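Local coordinates for protein RNA-dependent RNA polymerase (PDB 6DX1) that probably acts as a viral OTU-family cysteine protease that removes ubiquitin from its conjugates, that is, as a deubiquitinase, at residues D73-P76 / G77-Q80; E105-S108 / K109-K112. All blocks are in the same frame, centred on the assembly; numbering follows the deposited sequence.

Contact 1: residues D73-P76 / G77-Q80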
ATOM      1  N   ASP A  73     -17.883   6.646   5.113  1.00 30.21           N
ATOM      2  CA  ASP A  73     -18.019   7.982   4.545  1.00 31.74           C
ATOM      3  C   ASP A  73     -16.682   8.614   4.186  1.00 32.06           C
ATOM      4  O   ASP A  73     -16.655   9.538   3.368  1.00 31.57           O
ATOM      5  CB  ASP A  73     -18.759   8.904   5.517  1.00 34.73           C
ATOM      6  CG  ASP A  73     -20.248   8.633   5.561  1.00 44.27           C
ATOM      7  OD1 ASP A  73     -20.765   7.961   4.641  1.00 42.02           O
ATOM      8  OD2 ASP A  73     -20.904   9.095   6.520  1.00 50.39           O
ATOM      9  N   GLU A  74     -15.581   8.155   4.781  1.00 25.80           N
ATOM     10  CA  GLU A  74     -14.273   8.747   4.535  1.00 28.32           C
ATOM     11  C   GLU A  74     -13.505   8.076   3.403  1.00 24.77           C
ATOM     12  O   GLU A  74     -12.306   8.329   3.268  1.00 25.76           O
ATOM     13  CB  GLU A  74     -13.404   8.695   5.803  1.00 32.07           C
ATOM     14  CG  GLU A  74     -14.107   9.043   7.104  1.00 38.52           C
ATOM     15  CD  GLU A  74     -13.237   8.759   8.325  1.00 36.54           C
ATOM     16  OE1 GLU A  74     -12.020   8.520   8.162  1.00 39.97           O
ATOM     17  OE2 GLU A  74     -13.774   8.763   9.447  1.00 43.81           O
ATOM     18  N   LEU A  75     -14.144   7.228   2.593  1.00 23.42           N
ATOM     19  CA  LEU A  75     -13.432   6.353   1.660  1.00 22.55           C
ATOM     20  C   LEU A  75     -13.891   6.546   0.212  1.00 21.65           C
ATOM     21  O   LEU A  75     -14.341   5.594  -0.436  1.00 22.68           O
ATOM     22  CB  LEU A  75     -13.607   4.897   2.085  1.00 21.71           C
ATOM     23  CG  LEU A  75     -13.028   4.537   3.459  1.00 22.94           C
ATOM     24  CD1 LEU A  75     -13.485   3.144   3.859  1.00 22.58           C
ATOM     25  CD2 LEU A  75     -11.502   4.622   3.447  1.00 23.70           C
ATOM     26  N   PRO A  76     -13.736   7.753  -0.347  1.00 22.38           N
ATOM     27  CA  PRO A  76     -14.207   7.985  -1.728  1.00 21.62           C
ATOM     28  C   PRO A  76     -13.528   7.119  -2.768  1.00 23.96           C
ATOM     29  O   PRO A  76     -14.134   6.830  -3.808  1.00 24.52           O
ATOM     30  CB  PRO A  76     -13.891   9.468  -1.979  1.00 25.37           C
ATOM     31  CG  PRO A  76     -13.452  10.034  -0.688  1.00 29.92           C
ATOM     32  CD  PRO A  76     -13.068   8.932   0.225  1.00 25.65           C
ATOM     33  N   GLY A  77     -12.265   6.742  -2.561  1.00 22.27           N
ATOM     34  CA  GLY A  77     -11.624   5.852  -3.512  1.00 23.69           C
ATOM     35  C   GLY A  77     -12.279   4.488  -3.536  1.00 26.78           C
ATOM     36  O   GLY A  77     -12.532   3.931  -4.610  1.00 24.62           O
ATOM     37  N   VAL A  78     -12.572   3.939  -2.351  1.00 24.72           N
ATOM     38  CA  VAL A  78     -13.265   2.659  -2.247  1.00 21.23           C
ATOM     39  C   VAL A  78     -14.622   2.740  -2.931  1.00 25.59           C
ATOM     40  O   VAL A  78     -15.067   1.779  -3.572  1.00 25.22           O
ATOM     41  CB  VAL A  78     -13.413   2.250  -0.769  1.00 22.35           C
ATOM     42  CG1 VAL A  78     -14.178   0.932  -0.639  1.00 24.53           C
ATOM     43  CG2 VAL A  78     -12.045   2.148  -0.087  1.00 22.29           C
ATOM     44  N   HIS A  79     -15.297   3.888  -2.801  1.00 23.19           N
ATOM     45  CA  HIS A  79     -16.639   4.046  -3.368  1.00 26.56           C
ATOM     46  C   HIS A  79     -16.658   3.886  -4.877  1.00 29.17           C
ATOM     47  O   HIS A  79     -17.720   3.597  -5.447  1.00 29.45           O
ATOM     48  CB  HIS A  79     -17.205   5.419  -3.024  1.00 27.54           C
ATOM     49  CG  HIS A  79     -17.354   5.663  -1.561  1.00 25.36           C
ATOM     50  ND1 HIS A  79     -17.551   6.921  -1.037  1.00 26.31           N
ATOM     51  CD2 HIS A  79     -17.320   4.813  -0.509  1.00 25.24           C
ATOM     52  CE1 HIS A  79     -17.638   6.835   0.280  1.00 27.71           C
ATOM     53  NE2 HIS A  79     -17.507   5.566   0.623  1.00 25.56           N
ATOM     54  N   GLN A  80     -15.524   4.105  -5.543  1.00 27.72           N
ATOM     55  CA  GLN A  80     -15.480   3.964  -6.992  1.00 29.15           C
ATOM     56  C   GLN A  80     -15.699   2.527  -7.435  1.00 33.65           C
ATOM     57  O   GLN A  80     -16.089   2.294  -8.588  1.00 36.05           O
ATOM     58  CB  GLN A  80     -14.141   4.456  -7.536  1.00 31.40           C
ATOM     59  CG  GLN A  80     -13.802   5.902  -7.205  1.00 33.00           C
ATOM     60  CD  GLN A  80     -12.414   6.290  -7.682  1.00 40.22           C
ATOM     61  OE1 GLN A  80     -11.405   5.743  -7.224  1.00 42.46           O
ATOM     62  NE2 GLN A  80     -12.355   7.232  -8.615  1.00 39.57           N
TER

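Contact 2: residues E105-S108 / K109-K112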
ATOM      1  N   GLU A 105      -5.632   3.150   0.443  1.00 17.69           N
ATOM      2  CA  GLU A 105      -6.463   4.245   0.943  1.00 17.43           C
ATOM      3  C   GLU A 105      -7.001   3.928   2.331  1.00 19.95           C
ATOM      4  O   GLU A 105      -6.901   4.751   3.251  1.00 18.60           O
ATOM      5  CB  GLU A 105      -7.628   4.531  -0.015  1.00 18.46           C
ATOM      6  CG  GLU A 105      -8.557   5.636   0.531  1.00 17.55           C
ATOM      7  CD  GLU A 105      -9.858   5.778  -0.246  1.00 24.27           C
ATOM      8  OE1 GLU A 105     -10.559   6.789  -0.039  1.00 25.33           O
ATOM      9  OE2 GLU A 105     -10.165   4.908  -1.075  1.00 24.71           O
ATOM     10  N   ILE A 106      -7.580   2.731   2.500  1.00 16.95           N
ATOM     11  CA  ILE A 106      -8.188   2.368   3.780  1.00 16.94           C
ATOM     12  C   ILE A 106      -7.152   2.413   4.892  1.00 17.94           C
ATOM     13  O   ILE A 106      -7.390   2.968   5.970  1.00 17.51           O
ATOM     14  CB  ILE A 106      -8.837   0.974   3.694  1.00 18.69           C
ATOM     15  CG1 ILE A 106     -10.052   0.984   2.765  1.00 20.48           C
ATOM     16  CG2 ILE A 106      -9.238   0.491   5.090  1.00 19.05           C
ATOM     17  CD1 ILE A 106     -10.588  -0.416   2.461  1.00 21.94           C
ATOM     18  N   LEU A 107      -5.988   1.807   4.658  1.00 17.37           N
ATOM     19  CA  LEU A 107      -4.997   1.726   5.727  1.00 17.83           C
ATOM     20  C   LEU A 107      -4.391   3.090   6.050  1.00 17.92           C
ATOM     21  O   LEU A 107      -4.096   3.377   7.217  1.00 17.64           O
ATOM     22  CB  LEU A 107      -3.905   0.722   5.353  1.00 16.59           C
ATOM     23  CG  LEU A 107      -4.433  -0.710   5.409  1.00 18.98           C
ATOM     24  CD1 LEU A 107      -3.547  -1.624   4.581  1.00 20.78           C
ATOM     25  CD2 LEU A 107      -4.506  -1.179   6.854  1.00 20.08           C
ATOM     26  N   SER A 108      -4.180   3.941   5.038  1.00 18.16           N
ATOM     27  CA  SER A 108      -3.653   5.277   5.329  1.00 17.77           C
ATOM     28  C   SER A 108      -4.571   6.037   6.278  1.00 20.36           C
ATOM     29  O   SER A 108      -4.095   6.789   7.147  1.00 19.29           O
ATOM     30  CB  SER A 108      -3.441   6.059   4.022  1.00 19.04           C
ATOM     31  OG  SER A 108      -4.676   6.440   3.439  1.00 20.01           O
ATOM     32  N   LYS A 109      -5.880   5.826   6.154  1.00 17.97           N
ATOM     33  CA  LYS A 109      -6.856   6.549   6.958  1.00 20.55           C
ATOM     34  C   LYS A 109      -7.131   5.872   8.294  1.00 22.94           C
ATOM     35  O   LYS A 109      -7.386   6.562   9.289  1.00 23.80           O
ATOM     36  CB  LYS A 109      -8.149   6.729   6.150  1.00 20.62           C
ATOM     37  CG  LYS A 109      -7.912   7.621   4.923  1.00 20.76           C
ATOM     38  CD  LYS A 109      -9.096   7.692   3.964  1.00 21.45           C
ATOM     39  CE  LYS A 109      -8.843   8.764   2.898  1.00 23.24           C
ATOM     40  NZ  LYS A 109      -9.948   8.809   1.876  1.00 24.53           N
ATOM     41  N   LEU A 110      -7.058   4.539   8.343  1.00 18.36           N
ATOM     42  CA  LEU A 110      -7.199   3.825   9.607  1.00 18.54           C
ATOM     43  C   LEU A 110      -5.981   4.038  10.497  1.00 19.22           C
ATOM     44  O   LEU A 110      -6.110   4.364  11.686  1.00 19.82           O
ATOM     45  CB  LEU A 110      -7.404   2.329   9.340  1.00 18.02           C
ATOM     46  CG  LEU A 110      -7.237   1.400  10.552  1.00 20.09           C
ATOM     47  CD1 LEU A 110      -8.341   1.589  11.566  1.00 20.46           C
ATOM     48  CD2 LEU A 110      -7.182  -0.058  10.108  1.00 22.19           C
ATOM     49  N   LEU A 111      -4.789   3.849   9.942  1.00 17.70           N
ATOM     50  CA  LEU A 111      -3.561   3.915  10.724  1.00 17.96           C
ATOM     51  C   LEU A 111      -3.027   5.330  10.875  1.00 19.18           C
ATOM     52  O   LEU A 111      -2.119   5.542  11.684  1.00 19.89           O
ATOM     53  CB  LEU A 111      -2.483   3.030  10.083  1.00 18.64           C
ATOM     54  CG  LEU A 111      -2.884   1.558   9.932  1.00 21.74           C
ATOM     55  CD1 LEU A 111      -1.875   0.837   9.063  1.00 20.66           C
ATOM     56  CD2 LEU A 111      -2.988   0.884  11.306  1.00 27.55           C
ATOM     57  N   LYS A 112      -3.563   6.288  10.112  1.00 20.99           N
ATOM     58  CA  LYS A 112      -3.124   7.683  10.152  1.00 20.39           C
ATOM     59  C   LYS A 112      -1.642   7.803   9.806  1.00 22.28           C
ATOM     60  O   LYS A 112      -0.862   8.477  10.484  1.00 23.38           O
ATOM     61  CB  LYS A 112      -3.439   8.315  11.512  1.00 21.23           C
ATOM     62  CG  LYS A 112      -4.916   8.255  11.877  1.00 25.11           C
ATOM     63  CD  LYS A 112      -5.755   9.107  10.931  1.00 28.72           C
ATOM     64  CE  LYS A 112      -7.132   9.397  11.510  1.00 36.11           C
ATOM     65  NZ  LYS A 112      -8.178   8.453  11.055  1.00 37.05           N
TER

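Contact 1: residues D73-P76 / G77-Q80
The chi1 of His79, -61°, sets CG beside its own backbone N, and the imidazole folds back over the carbonyl of Leu75. Val78 has CG1 anti to its N (chi1 178°), which leaves CG2 to meet the side chain of Leu75. Leu75 O lies 3.1 Å above the His79 ring plane, over the ring centre. The oxygen therefore sits over the ring face and not in line with a ring N-H: Leu75 O and His79 NE2 are 3.3 Å apart without a hydrogen bond. The same oxygen accepts the backbone N-H of His79, with His79 N to Leu75 O at 3.1 Å and an N-H...O angle of 149°. One carbonyl thus meets both the main chain and the ring of the same residue. Pro76 N lies over that face too, nearer its rim. His79 NE2 is hydrogen-bonded to Trp72 O, which helps to fix the ring's rotation, and the Trp72 ring also meets the imidazole. On the apolar side, Leu75 CB packs against Val78 CG2 at 3.8 Å. Gln80 N then bonds to Gly77 O at 3.1 Å. The arrangement is a short helical turn of the OTU domain, about 76-79, whose early N-H groups on Gly77 and Val78 meet the Glu105 carboxylate of helix 101-111, the second through a weak bond.

Contact 2: residues E105-S108 / K109-K112
Lys109 runs back along the helix surface to Glu105, one turn earlier. Its CB packs beside the Glu105 carbonyl oxygen. Lys109 CG, set beside its own backbone N, is 3.5 Å from Glu105 O and also nears Ser108 OG. Further out, Lys109 CD still lies nearest Glu105 O, at 3.7 Å, and also reaches Glu105 CG. CE lies against the same methylene and near OE1. The chain is extended from CG onward and crosses the Glu105 side chain at a slant. At the tip, Lys109 NZ forms a salt bridge to Glu105 OE1 at 2.8 Å and uses the anti lone pair, turned from OE2. NZ has a second salt bridge, to Asp15, which is its strongest polar partner, and a hydrogen bond to Glu74 O. The two carboxylates would probably favour the protonated, charged lysine.

Glu105 O accepts two bonds from the same face of its plane. Lys109 N gives one to Glu105 O at 3.3 Å. Ser108 OG gives the other to Glu105 O at 2.8 Å, since a chi1 of 72° turns the hydroxyl back to the preceding turn. Ser108 OG is also hydrogen-bonded to Asn16. On another flank of the helix, Leu107 and Leu111 lie side by side, with Leu107 CD2 and Leu111 CD1 4.0 Å apart. Lys112 has a positive phi of 59°, and its NZ bonds to Lys109 O at 2.7 Å. This is the C-terminal part of an alpha-helix, with an i to i+4 Glu-Lys salt bridge, a serine hydroxyl bonded to the preceding turn and a positive-phi residue just after the helix.

Overall arrangement
The centres of contacts 1 and 2 lie 12 Å apart, and the two touch directly. Glu74 O is 2.8 Å from Lys109 NZ, a probable hydrogen bond. Gly77 N is 3.0 Å from Glu105 OE1, probably another. The salt-bridged pair of contact 2 thus joins contact 1 through both of its charged ends. Ile106 adds apolar packing on Leu75 and Val78. Phe67 of helix 57-70 touches side chains of both contacts. Leu107 of contact 2 packs on Phe42 and Val46 of helix 41-51. In OTU proteases the catalytic cysteine lies at the start of a helix that probably corresponds to helix 41-51 here; contact 2 is thus probably behind the active site rather than part of it.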